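Local coordinates for protein 401aa long hypothetical glucose-1-phosphate thymidylyltransferase (Sulfolobus tokodaii, PDB 2GGO) that transfers nucleotides to sugar 1-phosphates, making nucleotide sugars such as dTDP-glucose, and probably serves as a bifunctional enzyme in UDP-N-acetylglucosamine and UDP-N-acetylgalactosamine synthesis, at residues A[119-125]-A[154-160]; A[138-142]-A[196-200]. All coordinates share one frame; numbering follows the deposited sequence.

Contact 1: A[119-125]-A[154-160]; sequences IIGVKVS and NLINAGI
Strands 119-123 and 155-158 run antiparallel in the mixed sheet of the GT-A-type nucleotidyltransferase domain, their short axes turned 132° from one another. The register follows from the pairing of V122 with I156, a hydrogen-bonded pair: I156 N gives V122 O a nearly straight bond of 2.9 Å, and V122 N returns one to I156 O. V124 N to N154 O extends the ladder at one end; A158 N to I120 O and I120 N to I160 O extend it at the other, where the second chain turns a corner at G159.

One face of the ladder carries the tightest side-chain packing. I156 has CG1 between its backbone N and carbonyl carbon (chi1 64°), which lays its CD1 alongside V122 CG1 while its CG2 presses on V124 CG2 at 3.5 Å, the V124 side chain crossing at about a right angle. V122 CG1 also rests on A158 CB. Beyond the corner at G159, I120 CD1 meets I160 CG2 at 3.5 Å, closer than ordinary van der Waals contact. On the other face L155 CD2 reaches over the backbone of G121, 3.7 Å from G121 C, and K123 CG passes obliquely beside it before NZ leads away to a salt bridge with E201.

N157 probably helps bind N-acetylglucosamine 1-phosphate. Its CG lies anti to its own N, and ND2 is hydrogen-bonded to Y161 OH. The two amide atoms have different partners, which should restrict rotation of the group. OD1 closes an Asx turn: G159 N donates to N157 OD1 over 2.9 Å from above the amide plane, 57° out of it.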
loop_
_atom_site.group_PDB
_atom_site.type_symbol
_atom_site.label_atom_id
_atom_site.label_comp_id
_atom_site.label_asym_id
_atom_site.label_seq_id
_atom_site.Cartn_x
_atom_site.Cartn_y
_atom_site.Cartn_z
ATOM N N ILE A 119 -15.664 17.046 0.078
ATOM C CA ILE A 119 -14.588 16.301 0.697
ATOM C C ILE A 119 -15.162 15.038 1.297
ATOM O O ILE A 119 -16.256 15.056 1.841
ATOM C CB ILE A 119 -13.891 17.202 1.730
ATOM C CG1 ILE A 119 -12.584 17.724 1.152
ATOM C CG2 ILE A 119 -13.687 16.543 3.102
ATOM C CD1 ILE A 119 -11.769 18.425 2.160
ATOM N N ILE A 120 -14.447 13.923 1.141
ATOM C CA ILE A 120 -14.892 12.644 1.712
ATOM C C ILE A 120 -14.273 12.438 3.088
ATOM O O ILE A 120 -13.121 12.778 3.321
ATOM C CB ILE A 120 -14.704 11.460 0.736
ATOM C CG1 ILE A 120 -15.652 11.668 -0.455
ATOM C CG2 ILE A 120 -15.010 10.119 1.415
ATOM C CD1 ILE A 120 -15.422 10.780 -1.648
ATOM N N GLY A 121 -15.090 11.942 4.005
ATOM C CA GLY A 121 -14.676 11.643 5.356
ATOM C C GLY A 121 -15.064 10.225 5.689
ATOM O O GLY A 121 -16.125 9.730 5.290
ATOM N N VAL A 122 -14.180 9.564 6.411
ATOM C CA VAL A 122 -14.358 8.170 6.749
ATOM C C VAL A 122 -14.214 8.043 8.267
ATOM O O VAL A 122 -13.433 8.772 8.894
ATOM C CB VAL A 122 -13.338 7.259 5.961
ATOM C CG1 VAL A 122 -11.895 7.657 6.232
ATOM C CG2 VAL A 122 -13.563 5.779 6.248
ATOM N N LYS A 123 -14.998 7.144 8.854
ATOM C CA LYS A 123 -14.896 6.888 10.285
ATOM C C LYS A 123 -13.865 5.788 10.613
ATOM O O LYS A 123 -14.035 4.606 10.256
ATOM C CB LYS A 123 -16.271 6.617 10.902
ATOM C CG LYS A 123 -17.189 7.854 10.999
ATOM C CD LYS A 123 -18.360 7.550 11.920
ATOM C CE LYS A 123 -19.676 8.083 11.383
ATOM N NZ LYS A 123 -20.729 6.991 11.391
ATOM N N VAL A 124 -12.779 6.226 11.263
ATOM C CA VAL A 124 -11.719 5.347 11.783
ATOM C C VAL A 124 -11.782 5.252 13.308
ATOM O O VAL A 124 -12.070 6.249 13.989
ATOM C CB VAL A 124 -10.276 5.785 11.360
ATOM C CG1 VAL A 124 -10.127 5.756 9.850
ATOM C CG2 VAL A 124 -9.901 7.138 11.928
ATOM N N SER A 125 -11.508 4.054 13.830
ATOM C CA SER A 125 -11.510 3.808 15.277
ATOM C C SER A 125 -10.148 4.102 15.903
ATOM O O SER A 125 -9.703 3.373 16.789
ATOM C CB SER A 125 -11.949 2.374 15.579
ATOM O OG SER A 125 -11.050 1.455 14.997
ATOM N N ASN A 154 -14.747 10.921 15.234
ATOM C CA ASN A 154 -14.355 9.711 14.506
ATOM C C ASN A 154 -14.175 9.938 13.001
ATOM O O ASN A 154 -13.505 9.150 12.326
ATOM C CB ASN A 154 -15.386 8.613 14.723
ATOM C CG ASN A 154 -15.150 7.860 15.999
ATOM O OD1 ASN A 154 -14.212 7.062 16.101
ATOM N ND2 ASN A 154 -15.994 8.111 16.998
ATOM N N LEU A 155 -14.798 11.003 12.489
ATOM C CA LEU A 155 -14.651 11.423 11.099
ATOM C C LEU A 155 -13.271 11.985 10.811
ATOM O O LEU A 155 -12.882 13.019 11.354
ATOM C CB LEU A 155 -15.686 12.487 10.726
ATOM C CG LEU A 155 -16.867 12.182 9.800
ATOM C CD1 LEU A 155 -17.108 13.415 8.968
ATOM C CD2 LEU A 155 -16.678 10.972 8.894
ATOM N N ILE A 156 -12.549 11.311 9.926
ATOM C CA ILE A 156 -11.248 11.801 9.481
ATOM C C ILE A 156 -11.265 12.190 7.987
ATOM O O ILE A 156 -12.163 11.785 7.236
ATOM C CB ILE A 156 -10.086 10.791 9.854
ATOM C CG1 ILE A 156 -10.239 9.446 9.134
ATOM C CG2 ILE A 156 -10.006 10.566 11.385
ATOM C CD1 ILE A 156 -9.153 9.167 8.157
ATOM N N ASN A 157 -10.285 12.986 7.576
ATOM C CA ASN A 157 -10.101 13.302 6.171
ATOM C C ASN A 157 -9.702 12.058 5.361
ATOM O O ASN A 157 -8.577 11.582 5.485
ATOM C CB ASN A 157 -9.051 14.404 6.028
ATOM C CG ASN A 157 -8.785 14.795 4.572
ATOM O OD1 ASN A 157 -9.496 14.382 3.656
ATOM N ND2 ASN A 157 -7.762 15.603 4.363
ATOM N N ALA A 158 -10.626 11.535 4.546
ATOM C CA ALA A 158 -10.374 10.352 3.703
ATOM C C ALA A 158 -9.426 10.607 2.510
ATOM O O ALA A 158 -9.092 9.665 1.791
ATOM C CB ALA A 158 -11.676 9.765 3.207
ATOM N N GLY A 159 -9.001 11.862 2.308
ATOM C CA GLY A 159 -8.099 12.265 1.217
ATOM C C GLY A 159 -8.614 12.143 -0.213
ATOM O O GLY A 159 -7.812 11.977 -1.139
ATOM N N ILE A 160 -9.940 12.201 -0.386
ATOM C CA ILE A 160 -10.621 12.324 -1.701
ATOM C C ILE A 160 -11.366 13.679 -1.838
ATOM O O ILE A 160 -12.361 13.938 -1.172
ATOM C CB ILE A 160 -11.629 11.176 -1.932
ATOM C CG1 ILE A 160 -10.907 9.827 -1.909
ATOM C CG2 ILE A 160 -12.402 11.371 -3.265
ATOM C CD1 ILE A 160 -11.799 8.675 -1.599
HETATM O O HOH W 1 -11.509 13.985 1.821
#

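Contact 2: A[138-142]-A[196-200]; sequences QNNLS and RVKVI
L141 and V197 make the close part of this contact, where L141 N donates to V197 O over 2.9 Å with an N-H...O angle of 148°. This is the one hydrogen bond between the segments, and apolar groups flank it: L141 CB lies 4.1 Å from V197 CB, while L141 CD1 lies 4.0 Å from V199 CG2, the two side chains crossing at a slant. With CG anti to the backbone N (chi1 -172°), the leucine points its branch toward V199, and I188 and A192 of helix 184-194 also pack on it. The contact joins the two-stranded antiparallel sheet 132-135/141-145 to strand 197-201, the edge strand of the mixed sheet in the nucleotidyltransferase domain.

Toward solvent the fit is looser and polar. N140 sets CB against V197 O at 3.5 Å and its amide over one face of the R196 guanidinium, displaced toward the rim, the two planes 64° apart. N140 ND2 and R196 NH1 approach to 3.4 Å, but both are donors, so the pair is no hydrogen bond. N140 OD1 lies 3.8 Å from K198 CA, without a polar bond to that residue. Cut back to an alanine here, the side chain would keep its CB contact with V197 O but would probably leave a gap beside the guanidinium and let R196, whose NE has a long, weak ion pair with E116, turn more freely.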
loop_
_atom_site.group_PDB
_atom_site.type_symbol
_atom_site.label_atom_id
_atom_site.label_comp_id
_atom_site.label_asym_id
_atom_site.label_seq_id
_atom_site.Cartn_x
_atom_site.Cartn_y
_atom_site.Cartn_z
ATOM N N GLN A 138 -24.516 22.432 10.428
ATOM C CA GLN A 138 -25.273 22.016 9.254
ATOM C C GLN A 138 -24.593 20.870 8.517
ATOM O O GLN A 138 -25.125 20.346 7.533
ATOM C CB GLN A 138 -25.462 23.205 8.327
ATOM C CG GLN A 138 -26.899 23.390 7.893
ATOM C CD GLN A 138 -27.389 24.801 8.165
ATOM O OE1 GLN A 138 -28.487 24.996 8.693
ATOM N NE2 GLN A 138 -26.565 25.798 7.820
ATOM N N ASN A 139 -23.409 20.508 9.006
ATOM C CA ASN A 139 -22.668 19.308 8.587
ATOM C C ASN A 139 -21.818 19.419 7.306
ATOM O O ASN A 139 -21.360 18.414 6.755
ATOM C CB ASN A 139 -23.571 18.057 8.598
ATOM C CG ASN A 139 -24.101 17.729 9.998
ATOM O OD1 ASN A 139 -23.711 18.360 10.991
ATOM N ND2 ASN A 139 -24.997 16.738 10.078
ATOM N N ASN A 140 -21.601 20.648 6.856
ATOM C CA ASN A 140 -20.501 20.947 5.953
ATOM C C ASN A 140 -19.261 21.192 6.815
ATOM O O ASN A 140 -19.331 21.091 8.037
ATOM C CB ASN A 140 -20.832 22.154 5.076
ATOM C CG ASN A 140 -22.188 22.029 4.398
ATOM O OD1 ASN A 140 -22.504 21.004 3.782
ATOM N ND2 ASN A 140 -22.998 23.077 4.514
ATOM N N LEU A 141 -18.128 21.512 6.204
ATOM C CA LEU A 141 -16.882 21.530 6.956
ATOM C C LEU A 141 -16.658 22.820 7.730
ATOM O O LEU A 141 -16.700 23.909 7.151
ATOM C CB LEU A 141 -15.681 21.258 6.046
ATOM C CG LEU A 141 -14.330 21.050 6.739
ATOM C CD1 LEU A 141 -14.197 19.624 7.260
ATOM C CD2 LEU A 141 -13.188 21.432 5.806
ATOM N N SER A 142 -16.412 22.673 9.034
ATOM C CA SER A 142 -15.966 23.774 9.869
ATOM C C SER A 142 -14.451 23.872 9.766
ATOM O O SER A 142 -13.925 24.799 9.155
ATOM C CB SER A 142 -16.418 23.572 11.311
ATOM O OG SER A 142 -16.496 24.813 11.981
ATOM N N ARG A 196 -18.702 27.093 1.293
ATOM C CA ARG A 196 -19.345 25.903 1.799
ATOM C C ARG A 196 -18.650 24.698 1.149
ATOM O O ARG A 196 -18.635 24.555 -0.086
ATOM C CB ARG A 196 -20.832 25.990 1.470
ATOM C CG ARG A 196 -21.553 24.713 1.202
ATOM C CD ARG A 196 -22.615 24.998 0.153
ATOM N NE ARG A 196 -23.545 23.889 0.003
ATOM C CZ ARG A 196 -24.534 23.623 0.853
ATOM N NH1 ARG A 196 -24.735 24.388 1.927
ATOM N NH2 ARG A 196 -25.329 22.584 0.630
ATOM N N VAL A 197 -18.039 23.873 2.003
ATOM C CA VAL A 197 -17.305 22.673 1.607
ATOM C C VAL A 197 -18.056 21.453 2.153
ATOM O O VAL A 197 -17.918 21.134 3.332
ATOM C CB VAL A 197 -15.874 22.709 2.186
ATOM C CG1 VAL A 197 -15.032 21.596 1.617
ATOM C CG2 VAL A 197 -15.223 24.021 1.888
ATOM N N LYS A 198 -18.869 20.798 1.317
ATOM C CA LYS A 198 -19.657 19.614 1.721
ATOM C C LYS A 198 -18.778 18.524 2.316
ATOM O O LYS A 198 -17.571 18.502 2.111
ATOM C CB LYS A 198 -20.399 19.016 0.524
ATOM C CG LYS A 198 -21.750 19.611 0.216
ATOM C CD LYS A 198 -22.591 18.674 -0.692
ATOM C CE LYS A 198 -23.083 17.407 0.049
ATOM N NZ LYS A 198 -24.013 16.561 -0.768
ATOM N N VAL A 199 -19.379 17.625 3.064
ATOM C CA VAL A 199 -18.652 16.487 3.577
ATOM C C VAL A 199 -19.550 15.278 3.347
ATOM O O VAL A 199 -20.643 15.182 3.938
ATOM C CB VAL A 199 -18.231 16.653 5.085
ATOM C CG1 VAL A 199 -17.989 15.314 5.753
ATOM C CG2 VAL A 199 -16.983 17.510 5.219
ATOM N N ILE A 200 -19.099 14.391 2.450
ATOM C CA ILE A 200 -19.729 13.081 2.236
ATOM C C ILE A 200 -19.002 12.064 3.116
ATOM O O ILE A 200 -17.772 12.075 3.213
ATOM C CB ILE A 200 -19.652 12.588 0.760
ATOM C CG1 ILE A 200 -19.602 13.752 -0.237
ATOM C CG2 ILE A 200 -20.763 11.554 0.456
ATOM C CD1 ILE A 200 -20.813 14.638 -0.260
#

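In the fold
Contacts 1 and 2 have centres 12 Å apart and meet through neighbouring strands of the mixed sheet, 117-123 and 197-201. Two probable backbone hydrogen bonds join them, G121 N to I200 O at 2.8 Å and I119 O to I200 N at 3.0 Å, and L155 CD1 packs on V199 CG1 at 3.8 Å. Along the chain their segments alternate, with strand 141-145 leading on to 155-164. Contact 1 includes N157 of the probable sugar-phosphate site, and G159 comes within about 3 Å, nearest atoms, of Y97, another residue probably belonging to that site. Contact 2 lies farther off: the side chain of L141 is about 7 Å from that of N157.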